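Local coordinates for chitinase (Paenibacillus sp. FPU-7, PDB 5GZT), which probably hydrolyses chitin and chitodextrins at random internal beta-1,4 linkages between N-acetylglucosamine units, at residues H303-F308 against E452-A457; S391-M396 against K434-K439. One frame throughout, in Å; residues are numbered along the deposited sequence.

Contact 1 (H303-F308 against E452-A457); sequences HLYYAF and ELAIAA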
loop_
_atom_site.group_PDB
_atom_site.type_symbol
_atom_site.label_atom_id
_atom_site.label_comp_id
_atom_site.label_asym_id
_atom_site.label_seq_id
_atom_site.Cartn_x
_atom_site.Cartn_y
_atom_site.Cartn_z
ATOM N N HIS B 303 0.706 -3.696 1.632
ATOM C CA HIS B 303 2.137 -3.918 1.828
ATOM C C HIS B 303 2.601 -3.188 3.073
ATOM O O HIS B 303 2.195 -2.065 3.310
ATOM C CB HIS B 303 2.953 -3.359 0.701
ATOM C CG HIS B 303 2.816 -4.078 -0.601
ATOM N ND1 HIS B 303 1.611 -4.234 -1.257
ATOM C CD2 HIS B 303 3.760 -4.598 -1.427
ATOM C CE1 HIS B 303 1.820 -4.836 -2.413
ATOM N NE2 HIS B 303 3.104 -5.111 -2.516
ATOM N N LEU B 304 3.507 -3.801 3.816
ATOM C CA LEU B 304 4.088 -3.240 5.028
ATOM C C LEU B 304 5.595 -3.259 4.791
ATOM O O LEU B 304 6.154 -4.305 4.455
ATOM C CB LEU B 304 3.564 -4.047 6.183
ATOM C CG LEU B 304 4.108 -4.249 7.611
ATOM C CD1 LEU B 304 5.238 -3.315 7.946
ATOM C CD2 LEU B 304 2.977 -4.307 8.629
ATOM N N TYR B 305 6.219 -2.089 4.808
ATOM C CA TYR B 305 7.685 -1.951 4.642
ATOM C C TYR B 305 8.305 -1.734 6.030
ATOM O O TYR B 305 7.985 -0.712 6.747
ATOM C CB TYR B 305 8.095 -0.742 3.767
ATOM C CG TYR B 305 7.995 -0.917 2.295
ATOM C CD1 TYR B 305 7.186 -1.903 1.739
ATOM C CD2 TYR B 305 8.732 -0.108 1.428
ATOM C CE1 TYR B 305 7.140 -2.078 0.378
ATOM C CE2 TYR B 305 8.675 -0.284 0.066
ATOM C CZ TYR B 305 7.900 -1.287 -0.444
ATOM O OH TYR B 305 7.750 -1.505 -1.811
ATOM N N TYR B 306 9.210 -2.653 6.431
ATOM C CA TYR B 306 9.922 -2.508 7.707
ATOM C C TYR B 306 11.060 -1.566 7.464
ATOM O O TYR B 306 11.958 -1.832 6.657
ATOM C CB TYR B 306 10.414 -3.843 8.265
ATOM C CG TYR B 306 10.963 -3.769 9.690
ATOM C CD1 TYR B 306 10.116 -3.572 10.751
ATOM C CD2 TYR B 306 12.310 -3.887 9.946
ATOM C CE1 TYR B 306 10.596 -3.504 12.052
ATOM C CE2 TYR B 306 12.807 -3.854 11.245
ATOM C CZ TYR B 306 11.948 -3.644 12.292
ATOM O OH TYR B 306 12.417 -3.624 13.579
ATOM N N ALA B 307 10.977 -0.389 8.115
ATOM C CA ALA B 307 11.890 0.672 7.888
ATOM C C ALA B 307 12.815 0.821 9.122
ATOM O O ALA B 307 12.450 1.490 10.117
ATOM C CB ALA B 307 11.123 1.931 7.675
ATOM N N PHE B 308 14.021 0.294 9.099
ATOM C CA PHE B 308 14.804 -0.094 7.944
ATOM C C PHE B 308 15.838 -1.163 8.363
ATOM O O PHE B 308 16.301 -1.259 9.572
ATOM C CB PHE B 308 15.645 1.080 7.475
ATOM C CG PHE B 308 14.844 2.245 6.917
ATOM C CD1 PHE B 308 14.319 2.185 5.619
ATOM C CD2 PHE B 308 14.715 3.420 7.629
ATOM C CE1 PHE B 308 13.640 3.243 5.081
ATOM C CE2 PHE B 308 14.013 4.500 7.123
ATOM C CZ PHE B 308 13.468 4.420 5.854
ATOM N N GLU B 452 9.034 -9.472 -4.769
ATOM C CA GLU B 452 9.022 -8.098 -5.275
ATOM C C GLU B 452 10.371 -7.425 -5.107
ATOM O O GLU B 452 11.082 -7.676 -4.162
ATOM C CB GLU B 452 7.958 -7.260 -4.542
ATOM C CG GLU B 452 6.509 -7.562 -4.850
ATOM C CD GLU B 452 5.540 -6.435 -4.361
ATOM O OE1 GLU B 452 5.933 -5.677 -3.450
ATOM O OE2 GLU B 452 4.379 -6.308 -4.866
ATOM N N LEU B 453 10.721 -6.569 -6.037
ATOM C CA LEU B 453 11.843 -5.674 -5.886
ATOM C C LEU B 453 11.365 -4.259 -6.200
ATOM O O LEU B 453 10.720 -4.016 -7.238
ATOM C CB LEU B 453 12.962 -6.015 -6.839
ATOM C CG LEU B 453 14.209 -5.179 -6.675
ATOM C CD1 LEU B 453 14.923 -5.451 -5.345
ATOM C CD2 LEU B 453 15.139 -5.441 -7.822
ATOM N N ALA B 454 11.687 -3.313 -5.313
ATOM C CA ALA B 454 11.165 -1.936 -5.408
ATOM C C ALA B 454 12.169 -0.989 -4.855
ATOM O O ALA B 454 13.108 -1.406 -4.165
ATOM C CB ALA B 454 9.805 -1.813 -4.680
ATOM N N ILE B 455 12.038 0.278 -5.211
ATOM C CA ILE B 455 12.811 1.316 -4.600
ATOM C C ILE B 455 11.928 2.460 -4.117
ATOM O O ILE B 455 10.791 2.610 -4.594
ATOM C CB ILE B 455 13.877 1.906 -5.548
ATOM C CG1 ILE B 455 13.260 2.685 -6.720
ATOM C CG2 ILE B 455 14.790 0.769 -6.009
ATOM C CD1 ILE B 455 14.284 3.440 -7.544
ATOM N N ALA B 456 12.478 3.253 -3.203
ATOM C CA ALA B 456 12.020 4.637 -2.953
ATOM C C ALA B 456 12.905 5.614 -3.674
ATOM O O ALA B 456 14.137 5.542 -3.600
ATOM C CB ALA B 456 11.972 4.968 -1.458
ATOM N N ALA B 457 12.274 6.565 -4.365
ATOM C CA ALA B 457 12.968 7.520 -5.212
ATOM C C ALA B 457 12.687 8.980 -4.840
ATOM O O ALA B 457 11.582 9.313 -4.423
ATOM C CB ALA B 457 12.502 7.290 -6.623
#
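Like torsions bring His303 and Glu452 together. In both residues CG lies beside the backbone N and anti to the carbonyl carbon, with chi1 of -69° for His303 and -71° for Glu452. The glutamate chain then runs out extended, and the two side chains meet from opposite directions. His303 NE2 donates to Glu452 OE2 over 2.9 Å. The bond is nearly straight, at 171°, and the oxygen lies almost in the ring plane. OE2 is met on its syn side, from somewhat out of the carboxylate plane. The ring presents its edge to the carboxylate, with the two planes modestly tilted. Glu452 OE1 also lies 3.0 Å from His303 NE2.

Two residues on, Tyr305 reaches inward in the same way. Its OH comes to 3.5 Å from Ala454 CB. Tyr478 OH forms hydrogen bonds with both Tyr305 OH and Glu452 OE1, and so ties the two pairs together. Asp405, on the strand of the DxDxE signature of family 18, packs against Tyr305 and Ala454.

The two strands are staves of a TIM barrel wall, and the side chains meet across its interior. Tyr305 CA and Ala454 CA are still 10.6 Å apart. His303 and Glu452 lie at the N-terminal ends of their strands, away from the C-terminal end that carries the active site in such barrels. Buried there, the carboxylate would probably stabilise a protonated imidazole.

Contact 2 (S391-M396 against K434-K439); sequences SALDFM and KLLREK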
loop_
_atom_site.group_PDB
_atom_site.type_symbol
_atom_site.label_atom_id
_atom_site.label_comp_id
_atom_site.label_asym_id
_atom_site.label_seq_id
_atom_site.Cartn_x
_atom_site.Cartn_y
_atom_site.Cartn_z
ATOM N N SER B 391 23.547 -11.011 1.009
ATOM C CA SER B 391 23.088 -10.530 2.334
ATOM C C SER B 391 21.599 -10.112 2.391
ATOM O O SER B 391 20.812 -10.504 3.326
ATOM C CB SER B 391 23.951 -9.372 2.810
ATOM O OG SER B 391 23.722 -9.282 4.198
ATOM N N ALA B 392 21.188 -9.376 1.364
ATOM C CA ALA B 392 19.771 -8.917 1.298
ATOM C C ALA B 392 18.844 -10.046 1.231
ATOM O O ALA B 392 17.829 -10.092 1.979
ATOM C CB ALA B 392 19.561 -8.003 0.140
ATOM N N LEU B 393 19.192 -11.034 0.386
ATOM C CA LEU B 393 18.356 -12.230 0.312
ATOM C C LEU B 393 18.323 -13.003 1.625
ATOM O O LEU B 393 17.265 -13.513 2.070
ATOM C CB LEU B 393 18.693 -13.121 -0.920
ATOM C CG LEU B 393 17.894 -12.752 -2.200
ATOM C CD1 LEU B 393 18.473 -11.511 -2.902
ATOM C CD2 LEU B 393 17.781 -13.933 -3.163
ATOM N N ASP B 394 19.455 -13.072 2.308
ATOM C CA ASP B 394 19.473 -13.713 3.661
ATOM C C ASP B 394 18.484 -13.078 4.641
ATOM O O ASP B 394 17.737 -13.811 5.382
ATOM C CB ASP B 394 20.890 -13.668 4.274
ATOM C CG ASP B 394 21.884 -14.606 3.542
ATOM O OD1 ASP B 394 21.420 -15.653 3.046
ATOM O OD2 ASP B 394 23.084 -14.260 3.406
ATOM N N PHE B 395 18.505 -11.728 4.646
ATOM C CA PHE B 395 17.588 -10.963 5.521
ATOM C C PHE B 395 16.168 -11.327 5.213
ATOM O O PHE B 395 15.401 -11.782 6.144
ATOM C CB PHE B 395 17.825 -9.472 5.366
ATOM C CG PHE B 395 17.273 -8.660 6.506
ATOM C CD1 PHE B 395 15.895 -8.445 6.622
ATOM C CD2 PHE B 395 18.123 -8.130 7.472
ATOM C CE1 PHE B 395 15.382 -7.711 7.688
ATOM C CE2 PHE B 395 17.607 -7.362 8.501
ATOM C CZ PHE B 395 16.239 -7.193 8.627
ATOM N N MET B 396 15.838 -11.225 3.902
ATOM C CA MET B 396 14.493 -11.521 3.391
ATOM C C MET B 396 14.035 -12.894 3.819
ATOM O O MET B 396 12.914 -13.082 4.377
ATOM C CB MET B 396 14.446 -11.371 1.861
ATOM C CG MET B 396 13.054 -11.429 1.243
ATOM S SD MET B 396 13.014 -11.541 -0.560
ATOM C CE MET B 396 13.035 -13.328 -0.633
ATOM N N LYS B 434 19.779 -4.947 -11.027
ATOM C CA LYS B 434 19.848 -6.128 -11.936
ATOM C C LYS B 434 20.171 -7.421 -11.185
ATOM O O LYS B 434 19.432 -8.454 -11.229
ATOM C CB LYS B 434 20.922 -5.825 -12.969
ATOM C CG LYS B 434 21.109 -6.886 -14.038
ATOM C CD LYS B 434 22.080 -6.342 -15.084
ATOM C CE LYS B 434 22.217 -7.273 -16.282
ATOM N NZ LYS B 434 22.700 -8.603 -15.848
ATOM N N LEU B 435 21.269 -7.352 -10.434
ATOM C CA LEU B 435 21.695 -8.496 -9.670
ATOM C C LEU B 435 20.611 -9.031 -8.772
ATOM O O LEU B 435 20.323 -10.231 -8.767
ATOM C CB LEU B 435 22.948 -8.172 -8.878
ATOM C CG LEU B 435 23.587 -9.332 -8.094
ATOM C CD1 LEU B 435 23.848 -10.586 -8.949
ATOM C CD2 LEU B 435 24.870 -8.798 -7.480
ATOM N N LEU B 436 19.954 -8.141 -8.034
ATOM C CA LEU B 436 18.982 -8.576 -7.018
ATOM C C LEU B 436 17.809 -9.239 -7.675
ATOM O O LEU B 436 17.184 -10.221 -7.154
ATOM C CB LEU B 436 18.481 -7.334 -6.208
ATOM C CG LEU B 436 19.454 -6.760 -5.183
ATOM C CD1 LEU B 436 19.115 -5.304 -4.907
ATOM C CD2 LEU B 436 19.396 -7.605 -3.937
ATOM N N ARG B 437 17.407 -8.612 -8.768
ATOM C CA ARG B 437 16.309 -9.202 -9.555
ATOM C C ARG B 437 16.743 -10.652 -10.013
ATOM O O ARG B 437 16.000 -11.645 -9.836
ATOM C CB ARG B 437 16.016 -8.318 -10.766
ATOM C CG ARG B 437 14.648 -8.452 -11.420
ATOM C CD ARG B 437 13.775 -9.564 -10.914
ATOM N NE ARG B 437 12.711 -9.130 -10.071
ATOM C CZ ARG B 437 12.067 -9.862 -9.159
ATOM N NH1 ARG B 437 12.400 -11.098 -8.834
ATOM N NH2 ARG B 437 11.082 -9.281 -8.487
ATOM N N GLU B 438 17.957 -10.753 -10.552
ATOM C CA GLU B 438 18.505 -12.102 -10.960
ATOM C C GLU B 438 18.415 -13.091 -9.806
ATOM O O GLU B 438 17.745 -14.167 -9.922
ATOM C CB GLU B 438 19.921 -11.952 -11.455
ATOM C CG GLU B 438 19.916 -11.260 -12.798
ATOM C CD GLU B 438 21.268 -10.753 -13.260
ATOM O OE1 GLU B 438 22.273 -10.823 -12.520
ATOM O OE2 GLU B 438 21.293 -10.239 -14.393
ATOM N N LYS B 439 18.977 -12.701 -8.656
ATOM C CA LYS B 439 19.019 -13.624 -7.543
ATOM C C LYS B 439 17.640 -14.014 -7.038
ATOM O O LYS B 439 17.434 -15.154 -6.525
ATOM C CB LYS B 439 19.860 -13.049 -6.423
ATOM C CG LYS B 439 21.299 -12.742 -6.830
ATOM C CD LYS B 439 22.179 -12.782 -5.607
ATOM C CE LYS B 439 23.632 -12.521 -5.953
ATOM N NZ LYS B 439 24.316 -13.783 -6.348
#
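Leu393 and Leu436 lie alongside each other, pointing opposite ways, between two neighbouring helices on the outside of the TIM barrel. The helices are 382-398 and 425-447. The axes of the two short segments approach to 10.9 Å and cross at -48°. Strand 403-407 lies beneath them: Ala392 and Leu393 rest on Ile404, and Leu436 rests on Leu406.

The leucines meet at single methyls. Leu393 CD1 lies 4.1 Å from Leu436 CD2. The same CD2 also comes to 4.1 Å from Ala392 CB, so one methyl of the second helix touches two successive residues of the first. Leu436 does not start out pointing at the other helix. Its chi1 of -75° sets CG beside the backbone N, and CD2 is the atom that closes on the first helix.

Leu393 also crosses the start of the Lys439 side chain at a slant. Both its methyls lie close to Lys439 CB, CD2 at 4.0 Å and CD1 at 4.1 Å. Only the root of the lysine takes part. The rest of the lysine turns off from segment 391-396, and a kink at its last torsion precedes NZ, which forms a salt bridge with Glu386, earlier on helix 382-398. The lysine thus joins the helices twice, by its apolar root and by its charged end. Across the two segments themselves the contact is apolar apart from one backbone oxygen. That is the carbonyl of Lys439, whose O lies 3.6 Å from Leu393 CD2.

Both contacts belong to the first of two family 18 TIM barrels in the chain. Contact 1 spans the inside of the barrel and contact 2 lies in its outer helical layer. Their centres are 13 Å apart. Along the chain the order is 303-308, 391-396, 434-439 and 452-457, so contact 2 is nested within contact 1. Helix 425-447 leads directly into strand 452-457, and strand 403-407 touches side chains of both contacts. The layers also meet directly: Leu453 CD1 packs on Leu436 CB at 4.1 Å. The two contacts therefore share the wall around strands 403-407 and 452-457: the helices pack on its outside, and contact 1 ties its inside to strand 303-312 across the barrel.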